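Local coordinates for protein peptidase M28 (PDB 3IIB) that probably acts as a zinc-dependent carboxypeptidase or dipeptidase of the M28 family, holding a pair of zinc ions in its active site, at residues W73-A78 and A182-M187. Residues are numbered along the deposited sequence; the frame is centred on the assembly and turned at random.
Sequences WRRGIA and AHTGMM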
ATOM      1  N   TRP A  73      12.097  22.324   7.276  1.00  8.23           N
ATOM      2  CA  TRP A  73      12.811  21.289   6.551  1.00  8.46           C
ATOM      3  C   TRP A  73      11.962  20.893   5.344  1.00  8.31           C
ATOM      4  O   TRP A  73      10.764  20.656   5.461  1.00  9.39           O
ATOM      5  CB  TRP A  73      13.038  20.072   7.456  1.00  7.85           C
ATOM      6  CG  TRP A  73      13.712  18.896   6.814  1.00 11.48           C
ATOM      7  CD1 TRP A  73      15.068  18.685   6.673  1.00  5.87           C
ATOM      8  CD2 TRP A  73      13.076  17.728   6.285  1.00  7.95           C
ATOM      9  NE1 TRP A  73      15.298  17.485   6.061  1.00  6.76           N
ATOM     10  CE2 TRP A  73      14.100  16.873   5.804  1.00  8.69           C
ATOM     11  CE3 TRP A  73      11.748  17.331   6.138  1.00 10.70           C
ATOM     12  CZ2 TRP A  73      13.828  15.627   5.189  1.00 10.07           C
ATOM     13  CZ3 TRP A  73      11.494  16.088   5.529  1.00  7.67           C
ATOM     14  CH2 TRP A  73      12.534  15.260   5.081  1.00  6.30           C
ATOM     15  N   ARG A  74      12.619  20.807   4.195  1.00  7.51           N
ATOM     16  CA  ARG A  74      11.986  20.465   2.912  1.00 10.62           C
ATOM     17  C   ARG A  74      12.581  19.168   2.382  1.00  9.83           C
ATOM     18  O   ARG A  74      13.800  19.028   2.291  1.00 11.33           O
ATOM     19  CB  ARG A  74      12.165  21.601   1.905  1.00 12.37           C
ATOM     20  CG  ARG A  74      11.591  22.958   2.390  1.00 17.67           C
ATOM     21  N   ARG A  75      11.696  18.247   2.021  1.00  8.94           N
ATOM     22  CA  ARG A  75      12.008  16.968   1.490  1.00  9.52           C
ATOM     23  C   ARG A  75      12.225  17.103  -0.019  1.00 12.27           C
ATOM     24  O   ARG A  75      11.404  17.704  -0.725  1.00 15.63           O
ATOM     25  CB  ARG A  75      10.823  16.038   1.719  1.00  8.62           C
ATOM     26  CG  ARG A  75      11.042  14.606   1.299  1.00  6.57           C
ATOM     27  CD  ARG A  75       9.724  13.814   1.435  1.00  7.45           C
ATOM     28  NE  ARG A  75       9.210  13.847   2.802  1.00  6.84           N
ATOM     29  CZ  ARG A  75       9.689  13.138   3.830  1.00  6.81           C
ATOM     30  NH1 ARG A  75      10.662  12.274   3.635  1.00  5.33           N
ATOM     31  NH2 ARG A  75       9.173  13.275   5.052  1.00  6.02           N
ATOM     32  N   GLY A  76      13.325  16.577  -0.500  1.00 11.56           N
ATOM     33  CA  GLY A  76      13.541  16.526  -1.937  1.00 10.36           C
ATOM     34  C   GLY A  76      13.354  15.096  -2.417  1.00 11.77           C
ATOM     35  O   GLY A  76      12.480  14.347  -1.933  1.00 11.38           O
ATOM     36  N   ILE A  77      14.218  14.718  -3.351  1.00 13.43           N
ATOM     37  CA  ILE A  77      14.201  13.391  -3.954  0.50 11.10           C
ATOM     38  C   ILE A  77      14.611  12.302  -2.954  1.00 11.20           C
ATOM     39  O   ILE A  77      15.371  12.537  -2.013  1.00  9.43           O
ATOM     40  CB  ILE A  77      15.141  13.371  -5.218  0.50 12.77           C
ATOM     41  CG1 ILE A  77      14.825  12.190  -6.146  0.50 13.51           C
ATOM     42  CG2 ILE A  77      16.608  13.353  -4.818  0.50 10.09           C
ATOM     43  CD1 ILE A  77      15.869  11.995  -7.231  0.50 17.34           C
ATOM     44  N   ALA A  78      14.082  11.102  -3.138  1.00  8.93           N
ATOM     45  CA  ALA A  78      14.499   9.937  -2.366  1.00  9.45           C
ATOM     46  C   ALA A  78      14.543   8.780  -3.367  1.00 10.17           C
ATOM     47  O   ALA A  78      13.520   8.402  -3.933  1.00 10.95           O
ATOM     48  CB  ALA A  78      13.519   9.643  -1.234  1.00  9.87           C
ATOM     49  N   ALA A 182       7.117   3.473   2.525  1.00  3.68           N
ATOM     50  CA  ALA A 182       8.161   3.897   3.434  1.00  4.54           C
ATOM     51  C   ALA A 182       7.570   4.904   4.440  1.00  3.67           C
ATOM     52  O   ALA A 182       6.847   5.855   4.056  1.00  4.92           O
ATOM     53  CB  ALA A 182       9.380   4.439   2.679  1.00  4.23           C
ATOM     54  N   HIS A 183       7.834   4.646   5.725  1.00  5.34           N
ATOM     55  CA  HIS A 183       7.285   5.455   6.808  1.00  5.56           C
ATOM     56  C   HIS A 183       8.343   6.487   7.221  1.00  6.52           C
ATOM     57  O   HIS A 183       9.484   6.130   7.552  1.00  6.42           O
ATOM     58  CB  HIS A 183       6.950   4.622   8.037  1.00  5.24           C
ATOM     59  CG  HIS A 183       5.894   3.586   7.861  1.00  7.74           C
ATOM     60  ND1 HIS A 183       4.774   3.526   8.674  1.00  3.75           N
ATOM     61  CD2 HIS A 183       5.803   2.533   7.013  1.00  3.87           C
ATOM     62  CE1 HIS A 183       4.058   2.472   8.348  1.00  5.86           C
ATOM     63  NE2 HIS A 183       4.656   1.854   7.336  1.00  2.92           N
ATOM     64  N   THR A 184       7.964   7.765   7.173  1.00  6.48           N
ATOM     65  CA  THR A 184       8.816   8.849   7.659  1.00  7.00           C
ATOM     66  C   THR A 184       8.535   9.125   9.140  1.00  6.39           C
ATOM     67  O   THR A 184       7.907   8.314   9.821  1.00  8.23           O
ATOM     68  CB  THR A 184       8.664  10.118   6.759  1.00  5.66           C
ATOM     69  OG1 THR A 184       9.753  11.024   7.016  1.00  7.86           O
ATOM     70  CG2 THR A 184       7.229  10.808   6.852  1.00  3.24           C
ATOM     71  N   GLY A 185       9.014  10.270   9.628  1.00  7.45           N
ATOM     72  CA  GLY A 185       8.839  10.663  11.027  1.00  6.43           C
ATOM     73  C   GLY A 185      10.104  11.314  11.537  1.00  6.04           C
ATOM     74  O   GLY A 185      11.176  11.213  10.906  1.00  6.62           O
HETATM   75  N   MSE A 186       9.980  11.966  12.675  1.00  7.21           N
HETATM   76  CA  MSE A 186      11.033  12.832  13.162  1.00  9.19           C
HETATM   77  C   MSE A 186      12.230  11.984  13.570  1.00  6.54           C
HETATM   78  O   MSE A 186      12.115  10.835  14.086  1.00  7.60           O
HETATM   79  CB  MSE A 186      10.538  13.660  14.339  1.00  6.59           C
HETATM   80  CG  MSE A 186      11.474  14.686  14.803  1.00 12.52           C
HETATM   81 SE   MSE A 186      11.525  16.023  13.571  0.75 17.70          SE
HETATM   82  CE  MSE A 186      12.321  17.225  14.870  1.00 31.77           C
HETATM   83  N   MSE A 187      13.395  12.544  13.313  1.00 10.54           N
HETATM   84  CA  MSE A 187      14.613  12.058  13.925  1.00 11.81           C
HETATM   85  C   MSE A 187      15.404  13.273  14.389  1.00 16.15           C
HETATM   86  O   MSE A 187      15.116  14.426  13.979  1.00 15.38           O
HETATM   87  CB  MSE A 187      15.400  11.262  12.943  1.00 14.70           C
HETATM   88  CG  MSE A 187      15.670  12.015  11.738  1.00 11.88           C
HETATM   89 SE   MSE A 187      17.441  11.724  11.086  0.75 15.32          SE
HETATM   90  CE  MSE A 187      18.390  12.147  12.493  1.00  2.00           C
TER
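R75 and T184 reach for each other from opposite directions and meet through one hydrogen bond, NH2 of R75 to OG1 of T184 at 3.0 Å. The bond is moderately bent, 155° at the hydrogen, and the hydroxyl sits near the edge of the guanidinium, tilted 16° from its plane. With its first two torsions extended and a bend at chi3 (-58°), the R75 side chain covers little more than half of the 10.7 Å between the CA atoms of R75 and T184; the hydrogen bond and the threonine side chain close the rest.

Van der Waals contact is slight: CG2 of T184 lies 3.6 Å from NH2 of R75, a methyl beside the same nitrogen that its hydroxyl engages. On the arginine's own strand, the ring edge of W73 is directed at one guanidinium face, its CH2 3.7 Å above the centre, in a T-shaped approach.

Further polar partners fix both groups. NE of R75 forms a salt bridge with D262, while A94 O is shared by NH1 of R75 and OG1 of T184. The backbone O of T184 bonds ND1 of the zinc ligand H402, linking this loop to the metal site; the T184 side chain is about 8 Å from a zinc ion.

The contact thus joins strand 62-84 to the loop between strands 168-172 and 198-201, with strand 88-94 touching both side chains.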